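Local coordinates for protein haloacid dehalogenase-like hydrolase (Klebsiella pneumoniae subsp. pneumoniae, PDB 3PGV) that probably acts as a magnesium-dependent phosphatase of the haloacid dehalogenase-like superfamily, Cof family, and carries a calcium ion at its metal site in this crystal, at residues Asp109-Val114 with Gln161-Val166; Ile113-Pro118 with Tyr153-Leu158; Ile120-Tyr125 with Tyr131-Arg136; Pro178-Met183 with Val193-Leu198. One frame throughout, in Å; residues are numbered along the deposited sequence.

Following the chain from its N terminus, contact 1 opens at the end of helix 104-110 and contact 2 in the loop that follows; the two share Ile113 and Val114. Contact 3 closes first, as the hairpin of strands 121-126 and 129-132. Contact 2 then closes a wider loop when 153-158 returns to the turn at Arg115, and contact 1 closes the widest when 161-166 enters strand 163-169, so the three nest one inside another. Contact 4 follows in series, linking helix 173-187 to strand 191-195. Contacts 1, 3 and 4 all reach the same six-stranded mixed sheet, and helices 104-110 and 173-187 meet where Leu110 touches Met183.

Contact 1: Asp109-Val114 with Gln161-Val166; sequences DLFEIV and QGISKV
Two apolar pairs carry this buried contact, Leu110 with Val166 and Phe111 with Ile163. Leu110 lies across Val166, its CB 3.9 Å from Val166 CG2, while its CD1 reaches the same valine at CG2 and CB. The Phe111 ring meets Ile163 edge-on: Phe111 CZ approaches Ile163 CD1 at 3.5 Å, the methyl in the ring plane. Along the same edge, Phe111 CE1 comes to 4.1 Å from Val166 CG2, so one valine methyl serves both residues of the first segment.

The side chains of Phe111 and Ile163 arrive from opposite directions. In Ile163, CG1 stands anti to the carbonyl carbon (chi1 -46°), which carries CD1 out to the ring. Branched aliphatic residues suit the strand side, where short, stiff side chains offer methyls close to the backbone; a long flat ring suits Phe111, whose far end reaches the strand.

Farther out, Phe111 O accepts a hydrogen bond from Tyr153 OH, and the ring also touches Leu158 and Val124. Leu110 packs on Met183 and Trp187 of helix 173-187, so the end of helix 104-110 lies beside that helix on the same sheet face, over strands 121-126 and 163-169.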
loop_
_atom_site.group_PDB
_atom_site.type_symbol
_atom_site.label_atom_id
_atom_site.label_comp_id
_atom_site.label_asym_id
_atom_site.label_seq_id
_atom_site.Cartn_x
_atom_site.Cartn_y
_atom_site.Cartn_z
ATOM N N ASP A 109 -15.104 6.928 15.081
ATOM C CA ASP A 109 -14.373 6.520 16.284
ATOM C C ASP A 109 -12.870 6.620 16.091
ATOM O O ASP A 109 -12.175 7.088 16.984
ATOM C CB ASP A 109 -14.771 5.095 16.718
ATOM C CG ASP A 109 -16.204 4.985 17.242
ATOM O OD1 ASP A 109 -16.752 6.015 17.703
ATOM O OD2 ASP A 109 -16.756 3.861 17.230
ATOM N N LEU A 110 -12.363 6.194 14.918
ATOM C CA LEU A 110 -10.929 6.258 14.592
ATOM C C LEU A 110 -10.405 7.676 14.618
ATOM O O LEU A 110 -9.241 7.897 14.972
ATOM C CB LEU A 110 -10.655 5.629 13.215
ATOM C CG LEU A 110 -10.749 4.098 13.145
ATOM C CD1 LEU A 110 -10.673 3.620 11.704
ATOM C CD2 LEU A 110 -9.654 3.439 13.981
ATOM N N PHE A 111 -11.270 8.664 14.265
ATOM C CA PHE A 111 -10.892 10.089 14.257
ATOM C C PHE A 111 -10.472 10.582 15.643
ATOM O O PHE A 111 -9.710 11.543 15.745
ATOM C CB PHE A 111 -12.057 10.949 13.761
ATOM C CG PHE A 111 -12.436 10.806 12.308
ATOM C CD1 PHE A 111 -11.628 10.097 11.425
ATOM C CD2 PHE A 111 -13.556 11.455 11.799
ATOM C CE1 PHE A 111 -11.983 9.965 10.079
ATOM C CE2 PHE A 111 -13.905 11.329 10.451
ATOM C CZ PHE A 111 -13.111 10.587 9.598
ATOM N N GLU A 112 -10.995 9.940 16.715
ATOM C CA GLU A 112 -10.871 10.435 18.078
ATOM C C GLU A 112 -10.320 9.410 19.064
ATOM O O GLU A 112 -10.120 9.746 20.227
ATOM C CB GLU A 112 -12.252 10.950 18.566
ATOM C CG GLU A 112 -12.783 12.136 17.757
ATOM C CD GLU A 112 -11.833 13.327 17.726
ATOM O OE1 GLU A 112 -11.320 13.704 18.805
ATOM O OE2 GLU A 112 -11.597 13.875 16.626
ATOM N N ILE A 113 -10.097 8.152 18.621
ATOM C CA ILE A 113 -9.691 7.064 19.523
ATOM C C ILE A 113 -8.456 7.404 20.381
ATOM O O ILE A 113 -8.420 7.060 21.570
ATOM C CB ILE A 113 -9.585 5.683 18.790
ATOM C CG1 ILE A 113 -9.518 4.514 19.808
ATOM C CG2 ILE A 113 -8.409 5.651 17.790
ATOM C CD1 ILE A 113 -9.671 3.063 19.194
ATOM N N VAL A 114 -7.476 8.130 19.804
ATOM C CA VAL A 114 -6.259 8.510 20.539
ATOM C C VAL A 114 -5.991 10.007 20.431
ATOM O O VAL A 114 -4.845 10.420 20.307
ATOM C CB VAL A 114 -5.025 7.660 20.120
ATOM C CG1 VAL A 114 -5.098 6.261 20.716
ATOM C CG2 VAL A 114 -4.891 7.597 18.603
ATOM N N GLN A 161 -17.376 10.236 6.163
ATOM C CA GLN A 161 -17.614 9.559 4.892
ATOM C C GLN A 161 -16.501 9.821 3.877
ATOM O O GLN A 161 -15.842 10.854 3.946
ATOM C CB GLN A 161 -18.999 9.900 4.330
ATOM C CG GLN A 161 -20.116 9.215 5.127
ATOM C CD GLN A 161 -21.483 9.480 4.591
ATOM O OE1 GLN A 161 -22.448 9.593 5.344
ATOM N NE2 GLN A 161 -21.614 9.525 3.278
ATOM N N GLY A 162 -16.227 8.821 3.020
ATOM C CA GLY A 162 -15.179 8.888 2.008
ATOM C C GLY A 162 -13.804 8.583 2.570
ATOM O O GLY A 162 -12.788 8.985 1.995
ATOM N N ILE A 163 -13.753 7.843 3.684
ATOM C CA ILE A 163 -12.473 7.564 4.357
ATOM C C ILE A 163 -11.811 6.306 3.801
ATOM O O ILE A 163 -12.238 5.209 4.114
ATOM C CB ILE A 163 -12.657 7.490 5.908
ATOM C CG1 ILE A 163 -13.527 8.680 6.458
ATOM C CG2 ILE A 163 -11.312 7.368 6.631
ATOM C CD1 ILE A 163 -13.011 10.077 6.123
ATOM N N SER A 164 -10.761 6.469 2.972
ATOM C CA SER A 164 -10.035 5.319 2.419
ATOM C C SER A 164 -9.183 4.648 3.498
ATOM O O SER A 164 -9.065 3.425 3.518
ATOM C CB SER A 164 -9.174 5.744 1.229
ATOM O OG SER A 164 -8.320 6.822 1.569
ATOM N N LYS A 165 -8.613 5.444 4.414
ATOM C CA LYS A 165 -7.850 4.914 5.535
ATOM C C LYS A 165 -7.595 5.936 6.626
ATOM O O LYS A 165 -7.605 7.136 6.375
ATOM C CB LYS A 165 -6.522 4.274 5.075
ATOM C CG LYS A 165 -5.486 5.253 4.585
ATOM C CD LYS A 165 -4.173 4.536 4.326
ATOM C CE LYS A 165 -3.048 5.489 4.073
ATOM N NZ LYS A 165 -1.773 4.785 3.849
ATOM N N VAL A 166 -7.388 5.445 7.850
ATOM C CA VAL A 166 -6.917 6.239 8.973
ATOM C C VAL A 166 -5.576 5.640 9.393
ATOM O O VAL A 166 -5.440 4.410 9.414
ATOM C CB VAL A 166 -7.934 6.252 10.163
ATOM C CG1 VAL A 166 -7.358 7.015 11.373
ATOM C CG2 VAL A 166 -9.275 6.841 9.735
#

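Contact 2: Ile113-Pro118 with Tyr153-Leu158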
loop_
_atom_site.group_PDB
_atom_site.type_symbol
_atom_site.label_atom_id
_atom_site.label_comp_id
_atom_site.label_asym_id
_atom_site.label_seq_id
_atom_site.Cartn_x
_atom_site.Cartn_y
_atom_site.Cartn_z
ATOM N N ILE A 113 -10.097 8.152 18.621
ATOM C CA ILE A 113 -9.691 7.064 19.523
ATOM C C ILE A 113 -8.456 7.404 20.381
ATOM O O ILE A 113 -8.420 7.060 21.570
ATOM C CB ILE A 113 -9.585 5.683 18.790
ATOM C CG1 ILE A 113 -9.518 4.514 19.808
ATOM C CG2 ILE A 113 -8.409 5.651 17.790
ATOM C CD1 ILE A 113 -9.671 3.063 19.194
ATOM N N VAL A 114 -7.476 8.130 19.804
ATOM C CA VAL A 114 -6.259 8.510 20.539
ATOM C C VAL A 114 -5.991 10.007 20.431
ATOM O O VAL A 114 -4.845 10.420 20.307
ATOM C CB VAL A 114 -5.025 7.660 20.120
ATOM C CG1 VAL A 114 -5.098 6.261 20.716
ATOM C CG2 VAL A 114 -4.891 7.597 18.603
ATOM N N ARG A 115 -7.061 10.831 20.519
ATOM C CA ARG A 115 -6.934 12.281 20.436
ATOM C C ARG A 115 -5.982 12.828 21.501
ATOM O O ARG A 115 -5.185 13.732 21.218
ATOM C CB ARG A 115 -8.302 12.948 20.584
ATOM C CG ARG A 115 -8.247 14.463 20.436
ATOM C CD ARG A 115 -8.816 14.852 19.124
ATOM N NE ARG A 115 -8.072 15.915 18.485
ATOM C CZ ARG A 115 -8.305 16.325 17.250
ATOM N NH1 ARG A 115 -9.257 15.754 16.522
ATOM N NH2 ARG A 115 -7.583 17.305 16.723
ATOM N N ASN A 116 -6.072 12.286 22.730
ATOM C CA ASN A 116 -5.328 12.800 23.885
ATOM C C ASN A 116 -3.996 12.100 24.123
ATOM O O ASN A 116 -3.372 12.322 25.159
ATOM C CB ASN A 116 -6.196 12.764 25.136
ATOM C CG ASN A 116 -7.489 13.531 24.980
ATOM O OD1 ASN A 116 -8.579 12.981 25.138
ATOM N ND2 ASN A 116 -7.394 14.788 24.547
ATOM N N ASP A 117 -3.526 11.292 23.155
ATOM C CA ASP A 117 -2.223 10.643 23.290
ATOM C C ASP A 117 -1.158 11.540 22.642
ATOM O O ASP A 117 -1.115 11.657 21.424
ATOM C CB ASP A 117 -2.245 9.243 22.648
ATOM C CG ASP A 117 -1.077 8.345 23.035
ATOM O OD1 ASP A 117 0.042 8.864 23.183
ATOM O OD2 ASP A 117 -1.269 7.119 23.088
ATOM N N PRO A 118 -0.332 12.250 23.440
ATOM C CA PRO A 118 0.654 13.158 22.834
ATOM C C PRO A 118 1.692 12.444 21.958
ATOM O O PRO A 118 2.333 13.085 21.128
ATOM C CB PRO A 118 1.306 13.830 24.049
ATOM C CG PRO A 118 1.113 12.872 25.162
ATOM C CD PRO A 118 -0.219 12.233 24.914
ATOM N N TYR A 153 -7.798 19.053 11.915
ATOM C CA TYR A 153 -9.204 18.898 12.300
ATOM C C TYR A 153 -9.366 18.819 13.812
ATOM O O TYR A 153 -8.555 18.193 14.490
ATOM C CB TYR A 153 -9.872 17.686 11.582
ATOM C CG TYR A 153 -9.465 16.337 12.132
ATOM C CD1 TYR A 153 -8.354 15.664 11.631
ATOM C CD2 TYR A 153 -10.232 15.694 13.099
ATOM C CE1 TYR A 153 -8.000 14.398 12.099
ATOM C CE2 TYR A 153 -9.875 14.441 13.593
ATOM C CZ TYR A 153 -8.747 13.802 13.101
ATOM O OH TYR A 153 -8.378 12.579 13.600
ATOM N N GLU A 154 -10.373 19.502 14.342
ATOM C CA GLU A 154 -10.684 19.474 15.758
ATOM C C GLU A 154 -11.779 18.435 16.018
ATOM O O GLU A 154 -12.466 18.030 15.080
ATOM C CB GLU A 154 -11.113 20.870 16.241
ATOM C CG GLU A 154 -9.953 21.869 16.311
ATOM C CD GLU A 154 -8.844 21.496 17.283
ATOM O OE1 GLU A 154 -9.126 21.386 18.499
ATOM O OE2 GLU A 154 -7.686 21.335 16.830
ATOM N N PRO A 155 -11.896 17.897 17.258
ATOM C CA PRO A 155 -12.915 16.858 17.500
ATOM C C PRO A 155 -14.286 17.215 16.942
ATOM O O PRO A 155 -14.783 18.312 17.177
ATOM C CB PRO A 155 -12.931 16.729 19.023
ATOM C CG PRO A 155 -11.556 17.129 19.448
ATOM C CD PRO A 155 -11.112 18.193 18.482
ATOM N N GLY A 156 -14.822 16.321 16.101
ATOM C CA GLY A 156 -16.157 16.452 15.527
ATOM C C GLY A 156 -16.252 17.265 14.250
ATOM O O GLY A 156 -17.304 17.277 13.606
ATOM N N GLU A 157 -15.177 17.972 13.871
ATOM C CA GLU A 157 -15.252 18.806 12.678
ATOM C C GLU A 157 -14.851 18.077 11.357
ATOM O O GLU A 157 -14.801 18.713 10.302
ATOM C CB GLU A 157 -14.514 20.167 12.878
ATOM C CG GLU A 157 -13.025 20.162 12.591
ATOM C CD GLU A 157 -12.343 21.500 12.846
ATOM O OE1 GLU A 157 -12.923 22.338 13.578
ATOM O OE2 GLU A 157 -11.196 21.679 12.374
ATOM N N LEU A 158 -14.631 16.745 11.407
ATOM C CA LEU A 158 -14.298 15.992 10.183
ATOM C C LEU A 158 -15.412 14.995 9.803
ATOM O O LEU A 158 -15.839 14.200 10.641
ATOM C CB LEU A 158 -12.932 15.273 10.326
ATOM C CG LEU A 158 -12.452 14.467 9.100
ATOM C CD1 LEU A 158 -12.310 15.347 7.879
ATOM C CD2 LEU A 158 -11.148 13.755 9.394
#
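Arg115 reaches across to the backbone carbonyl of Tyr153, and its guanidinium is the tight part of the contact. Arg115 NH2 donates to Tyr153 O at 2.6 Å, nearly straight at 160°, with the oxygen in the guanidinium plane and the nitrogen in the carbonyl plane. A second, weak bond from Arg115 NH1 to the same oxygen is 3.3 Å long. One face of the guanidinium is covered by Pro155, whose CD sits above its centre; Arg115 CD is 3.6 Å from Pro155 CG. The Tyr153 ring adds an off-centre cation-pi contact, with Arg115 CZ 4.9 Å from the ring centroid and the two planes 81° apart.

Arginine suits this place because it can bond at its edge while its flat face rests on a proline. CG lies anti to the backbone N (chi1 -177°), and bends at chi2 and chi3 turn the chain end toward the carbonyl.

The looser side belongs to Glu154, exposed to solvent: its OE2 is 4.0 Å from Arg115 NH2 and well out of the guanidinium plane, a matter of charge alone. Arg115 NH1 also forms a salt bridge with Glu112.

The arrangement joins two beta turns, type I at Val114-Asp117 and type II at Glu154-Glu157, the latter with Gly156 at positive phi, in the loops after helix 104-110 and after strand 150-152, at the margin of the six-stranded sheet.

Contact 3: Ile120-Tyr125 with Tyr131-Arg136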
loop_
_atom_site.group_PDB
_atom_site.type_symbol
_atom_site.label_atom_id
_atom_site.label_comp_id
_atom_site.label_asym_id
_atom_site.label_seq_id
_atom_site.Cartn_x
_atom_site.Cartn_y
_atom_site.Cartn_z
ATOM N N ILE A 120 0.977 9.929 19.786
ATOM C CA ILE A 120 0.398 9.522 18.502
ATOM C C ILE A 120 -0.258 10.701 17.752
ATOM O O ILE A 120 -0.990 11.489 18.350
ATOM C CB ILE A 120 -0.598 8.348 18.687
ATOM C CG1 ILE A 120 0.055 7.170 19.437
ATOM C CG2 ILE A 120 -1.179 7.907 17.337
ATOM C CD1 ILE A 120 -0.965 6.039 19.901
ATOM N N VAL A 121 -0.026 10.783 16.438
ATOM C CA VAL A 121 -0.738 11.706 15.555
ATOM C C VAL A 121 -1.734 10.889 14.704
ATOM O O VAL A 121 -1.364 9.839 14.157
ATOM C CB VAL A 121 0.232 12.543 14.656
ATOM C CG1 VAL A 121 -0.535 13.315 13.582
ATOM C CG2 VAL A 121 1.089 13.491 15.498
ATOM N N THR A 122 -3.005 11.320 14.658
ATOM C CA THR A 122 -4.021 10.633 13.857
ATOM C C THR A 122 -4.123 11.270 12.464
ATOM O O THR A 122 -4.359 12.479 12.346
ATOM C CB THR A 122 -5.369 10.614 14.583
ATOM O OG1 THR A 122 -5.194 10.011 15.866
ATOM C CG2 THR A 122 -6.466 9.859 13.779
ATOM N N ASN A 123 -3.946 10.453 11.415
ATOM C CA ASN A 123 -4.014 10.920 10.035
ATOM C C ASN A 123 -5.186 10.290 9.329
ATOM O O ASN A 123 -5.516 9.133 9.593
ATOM C CB ASN A 123 -2.726 10.605 9.288
ATOM C CG ASN A 123 -1.506 11.232 9.869
ATOM O OD1 ASN A 123 -1.034 12.250 9.399
ATOM N ND2 ASN A 123 -0.919 10.591 10.863
ATOM N N VAL A 124 -5.817 11.040 8.419
ATOM C CA VAL A 124 -6.995 10.567 7.697
ATOM C C VAL A 124 -6.871 10.896 6.197
ATOM O O VAL A 124 -6.564 12.038 5.841
ATOM C CB VAL A 124 -8.298 11.202 8.295
ATOM C CG1 VAL A 124 -9.528 10.769 7.516
ATOM C CG2 VAL A 124 -8.449 10.871 9.775
ATOM N N TYR A 125 -7.146 9.909 5.322
ATOM C CA TYR A 125 -7.313 10.183 3.894
ATOM C C TYR A 125 -8.792 10.168 3.576
ATOM O O TYR A 125 -9.416 9.108 3.628
ATOM C CB TYR A 125 -6.576 9.160 3.014
ATOM C CG TYR A 125 -5.067 9.324 2.972
ATOM C CD1 TYR A 125 -4.455 10.491 3.437
ATOM C CD2 TYR A 125 -4.255 8.348 2.395
ATOM C CE1 TYR A 125 -3.072 10.642 3.408
ATOM C CE2 TYR A 125 -2.872 8.485 2.360
ATOM C CZ TYR A 125 -2.281 9.637 2.860
ATOM O OH TYR A 125 -0.905 9.776 2.817
ATOM N N TYR A 131 -6.068 14.710 6.263
ATOM C CA TYR A 131 -6.338 15.375 7.530
ATOM C C TYR A 131 -5.445 14.862 8.630
ATOM O O TYR A 131 -5.039 13.702 8.613
ATOM C CB TYR A 131 -7.821 15.244 7.918
ATOM C CG TYR A 131 -8.735 16.106 7.078
ATOM C CD1 TYR A 131 -9.280 15.626 5.882
ATOM C CD2 TYR A 131 -9.025 17.417 7.450
ATOM C CE1 TYR A 131 -10.117 16.421 5.098
ATOM C CE2 TYR A 131 -9.831 18.232 6.658
ATOM C CZ TYR A 131 -10.388 17.726 5.487
ATOM O OH TYR A 131 -11.213 18.517 4.721
HETATM N N MSE A 132 -5.136 15.722 9.586
HETATM C CA MSE A 132 -4.266 15.406 10.709
HETATM C C MSE A 132 -4.866 16.044 11.957
HETATM O O MSE A 132 -5.395 17.154 11.873
HETATM C CB MSE A 132 -2.883 15.977 10.441
HETATM C CG MSE A 132 -1.783 15.052 10.776
HETATM SE SE MSE A 132 -0.059 15.729 10.181
HETATM C CE MSE A 132 -0.015 17.330 11.101
ATOM N N ASN A 133 -4.863 15.329 13.101
ATOM C CA ASN A 133 -5.492 15.869 14.319
ATOM C C ASN A 133 -4.688 16.996 14.954
ATOM O O ASN A 133 -5.273 17.902 15.551
ATOM C CB ASN A 133 -5.831 14.765 15.335
ATOM C CG ASN A 133 -4.647 14.029 15.899
ATOM O OD1 ASN A 133 -3.572 13.962 15.296
ATOM N ND2 ASN A 133 -4.867 13.341 17.009
ATOM N N ARG A 134 -3.353 16.979 14.772
ATOM C CA ARG A 134 -2.466 18.050 15.246
ATOM C C ARG A 134 -1.121 17.973 14.528
ATOM O O ARG A 134 -0.780 16.925 13.997
ATOM C CB ARG A 134 -2.280 17.981 16.772
ATOM C CG ARG A 134 -1.437 16.818 17.235
ATOM C CD ARG A 134 -1.365 16.777 18.735
ATOM N NE ARG A 134 -2.186 15.705 19.277
ATOM C CZ ARG A 134 -1.731 14.485 19.524
ATOM N NH1 ARG A 134 -0.454 14.188 19.302
ATOM N NH2 ARG A 134 -2.545 13.551 19.996
ATOM N N HIS A 135 -0.363 19.082 14.507
ATOM C CA HIS A 135 0.972 19.127 13.885
ATOM C C HIS A 135 1.873 18.028 14.454
ATOM O O HIS A 135 1.864 17.794 15.674
ATOM C CB HIS A 135 1.633 20.496 14.100
ATOM C CG HIS A 135 0.885 21.635 13.491
ATOM N ND1 HIS A 135 0.921 21.871 12.129
ATOM C CD2 HIS A 135 0.171 22.621 14.088
ATOM C CE1 HIS A 135 0.190 22.960 11.934
ATOM N NE2 HIS A 135 -0.270 23.455 13.087
ATOM N N ARG A 136 2.641 17.346 13.581
ATOM C CA ARG A 136 3.545 16.275 14.019
ATOM C C ARG A 136 4.749 16.838 14.773
ATOM O O ARG A 136 4.952 16.506 15.936
ATOM C CB ARG A 136 4.012 15.422 12.829
ATOM C CG ARG A 136 2.904 14.605 12.178
ATOM C CD ARG A 136 3.479 13.567 11.253
ATOM N NE ARG A 136 2.449 12.953 10.415
ATOM C CZ ARG A 136 2.705 12.050 9.476
ATOM N NH1 ARG A 136 3.947 11.637 9.266
ATOM N NH2 ARG A 136 1.729 11.566 8.734
HETATM O O HOH W 1 -3.655 11.042 18.109
#
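Asn123 and Met132 (a selenomethionine) face each other as a non-hydrogen-bonded antiparallel pair, their side chains lying alongside and pointing the same way. From Asn123, CB passes 3.9 Å from Tyr131 O, and CG comes next to Arg136 NH2 and Met132 CG. At the tip, Asn123 OD1 accepts from Arg136 NH2 at 2.9 Å, a bond of 170° that lies in the guanidinium plane but meets the amide from above its carbonyl plane; the two flat groups are 83° apart. The same oxygen receives Trp130 NE1, while Asn123 ND2 donates to Phe167 O and Thr169 OG1. An amide suits this buried position, since it can both accept and donate, and these partners fix its rotation.

The backbones form the beta hairpin of strands 121-126 and 129-132, within the mixed sheet where 121-126 also pairs with 163-169. Val124 and Tyr131 are its hydrogen-bonded pair, with Tyr131 N to Val124 O and Val124 N to Tyr131 O both 2.8 Å.

Past Met132 the regular strand ends, and Asn133 takes over with its side chain. Asn133 N still donates to Thr122 O, but the N-H of Thr122 is taken by Asn133 OD1 at 2.8 Å. Asn133 CG sits between the backbone N and the carbonyl carbon (chi1 64°), which turns its amide back toward the neighbouring strand. A water bonded to Asn133 ND2, Thr122 OG1 and Ile120 O joins the same end, and Val121 CG1 packs at 3.5 Å on Met132 CG.

Contact 4: Pro178-Met183 with Val193-Leu198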
loop_
_atom_site.group_PDB
_atom_site.type_symbol
_atom_site.label_atom_id
_atom_site.label_comp_id
_atom_site.label_asym_id
_atom_site.label_seq_id
_atom_site.Cartn_x
_atom_site.Cartn_y
_atom_site.Cartn_z
ATOM N N PRO A 178 0.027 -2.052 21.350
ATOM C CA PRO A 178 -1.231 -2.264 22.090
ATOM C C PRO A 178 -2.439 -1.622 21.394
ATOM O O PRO A 178 -3.562 -2.113 21.549
ATOM C CB PRO A 178 -0.954 -1.633 23.466
ATOM C CG PRO A 178 0.524 -1.453 23.524
ATOM C CD PRO A 178 0.965 -1.225 22.125
ATOM N N LEU A 179 -2.209 -0.532 20.601
ATOM C CA LEU A 179 -3.287 0.118 19.846
ATOM C C LEU A 179 -3.759 -0.798 18.708
ATOM O O LEU A 179 -4.969 -0.878 18.433
ATOM C CB LEU A 179 -2.835 1.500 19.297
ATOM C CG LEU A 179 -3.892 2.292 18.449
ATOM C CD1 LEU A 179 -5.158 2.550 19.233
ATOM C CD2 LEU A 179 -3.310 3.619 17.934
ATOM N N GLU A 180 -2.809 -1.547 18.089
ATOM C CA GLU A 180 -3.132 -2.527 17.045
ATOM C C GLU A 180 -4.047 -3.612 17.613
ATOM O O GLU A 180 -5.090 -3.916 17.019
ATOM C CB GLU A 180 -1.842 -3.155 16.480
ATOM C CG GLU A 180 -2.102 -4.197 15.410
ATOM C CD GLU A 180 -0.864 -4.899 14.883
ATOM O OE1 GLU A 180 0.093 -5.075 15.667
ATOM O OE2 GLU A 180 -0.908 -5.394 13.736
ATOM N N GLN A 181 -3.686 -4.154 18.803
ATOM C CA GLN A 181 -4.461 -5.185 19.470
ATOM C C GLN A 181 -5.839 -4.722 19.848
ATOM O O GLN A 181 -6.786 -5.481 19.701
ATOM C CB GLN A 181 -3.715 -5.704 20.722
ATOM C CG GLN A 181 -2.949 -6.978 20.477
ATOM C CD GLN A 181 -3.865 -8.184 20.315
ATOM O OE1 GLN A 181 -3.619 -9.070 19.497
ATOM N NE2 GLN A 181 -4.948 -8.234 21.090
ATOM N N ALA A 182 -5.955 -3.523 20.450
ATOM C CA ALA A 182 -7.250 -3.019 20.929
ATOM C C ALA A 182 -8.237 -2.813 19.782
ATOM O O ALA A 182 -9.415 -3.131 19.925
ATOM C CB ALA A 182 -7.057 -1.721 21.697
HETATM N N MSE A 183 -7.750 -2.315 18.623
HETATM C CA MSE A 183 -8.611 -2.061 17.474
HETATM C C MSE A 183 -9.068 -3.339 16.822
HETATM O O MSE A 183 -10.245 -3.467 16.520
HETATM C CB MSE A 183 -7.930 -1.117 16.470
HETATM C CG MSE A 183 -7.686 0.291 17.048
HETATM SE SE MSE A 183 -7.014 1.540 15.754
HETATM C CE MSE A 183 -5.385 0.594 15.230
ATOM N N VAL A 193 -6.370 -3.889 10.069
ATOM C CA VAL A 193 -5.330 -3.126 10.737
ATOM C C VAL A 193 -3.963 -3.636 10.289
ATOM O O VAL A 193 -3.676 -4.827 10.416
ATOM C CB VAL A 193 -5.499 -3.170 12.285
ATOM C CG1 VAL A 193 -4.418 -2.347 12.980
ATOM C CG2 VAL A 193 -6.883 -2.688 12.695
ATOM N N SER A 194 -3.133 -2.751 9.727
ATOM C CA SER A 194 -1.784 -3.135 9.295
ATOM C C SER A 194 -0.769 -2.057 9.557
ATOM O O SER A 194 -1.018 -0.888 9.244
ATOM C CB SER A 194 -1.771 -3.482 7.804
ATOM O OG SER A 194 -2.520 -4.650 7.523
ATOM N N PHE A 195 0.442 -2.452 9.999
ATOM C CA PHE A 195 1.580 -1.535 10.008
ATOM C C PHE A 195 2.102 -1.408 8.571
ATOM O O PHE A 195 2.056 -2.376 7.823
ATOM C CB PHE A 195 2.719 -2.079 10.898
ATOM C CG PHE A 195 2.576 -1.811 12.375
ATOM C CD1 PHE A 195 3.051 -0.628 12.934
ATOM C CD2 PHE A 195 2.064 -2.780 13.226
ATOM C CE1 PHE A 195 2.959 -0.400 14.297
ATOM C CE2 PHE A 195 1.971 -2.548 14.590
ATOM C CZ PHE A 195 2.416 -1.361 15.119
ATOM N N SER A 196 2.612 -0.244 8.197
ATOM C CA SER A 196 3.369 -0.101 6.956
ATOM C C SER A 196 4.846 -0.012 7.369
ATOM O O SER A 196 5.535 -1.033 7.368
ATOM C CB SER A 196 2.918 1.136 6.172
ATOM O OG SER A 196 2.926 2.304 6.973
ATOM N N THR A 197 5.251 1.124 7.959
ATOM C CA THR A 197 6.544 1.229 8.620
ATOM C C THR A 197 6.329 0.868 10.097
ATOM O O THR A 197 5.193 0.631 10.496
ATOM C CB THR A 197 7.123 2.648 8.462
ATOM O OG1 THR A 197 6.292 3.580 9.165
ATOM C CG2 THR A 197 7.286 3.060 6.995
ATOM N N LEU A 198 7.395 0.852 10.911
ATOM C CA LEU A 198 7.252 0.575 12.348
ATOM C C LEU A 198 6.500 1.709 13.052
ATOM O O LEU A 198 5.961 1.515 14.149
ATOM C CB LEU A 198 8.643 0.402 13.022
ATOM C CG LEU A 198 9.440 -0.865 12.693
ATOM C CD1 LEU A 198 10.649 -0.969 13.593
ATOM C CD2 LEU A 198 8.603 -2.099 12.866
HETATM O O HOH W 2 -3.146 -6.397 12.823
HETATM O O HOH W 3 0.440 -5.404 11.063
#
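Helix 173-187 packs against the edge strand 191-195 of the six-stranded mixed sheet, consistent with the alpha/beta cap of Cof-type HAD hydrolases; the axes of segments 178-183 and 193-195 run nearly antiparallel, 9.2 Å apart at 163°. Glu180 and Met183, one turn apart on the helix, both meet Val193. The Met183 (selenomethionine) and Val193 side chains cross at about a right angle, with Met183 CE 3.8 Å from Val193 CG1. Val193 CG1 is also 3.8 Å from Glu180 CG, serving both helix residues. Valine suits a strand under a helix because its beta branch puts methyls close to the backbone, while the flexible Met183 chain bends to find one.

Glu180 extends past Val193, its CG anti to the backbone N (chi1 179°), to the ring of Phe195. Glu180 OE1 stands at the ring edge, in plane, 3.3 Å from Phe195 CE2, and the carboxylate is turned 88° to the ring. Two waters link Glu180 OE2 to the strand backbone, one to Val193 O, the other to Phe195 N. The Phe195 side chain lies about 11 Å from that of the calcium ligand Asp233.

Glu180 OE2 also forms a salt bridge with Arg256. A buried carboxylate is costly, and the arginine, the two waters and the slightly positive hydrogens of the phenyl edge would favour its charged form. Water thus carries the glutamate's grip to the strand.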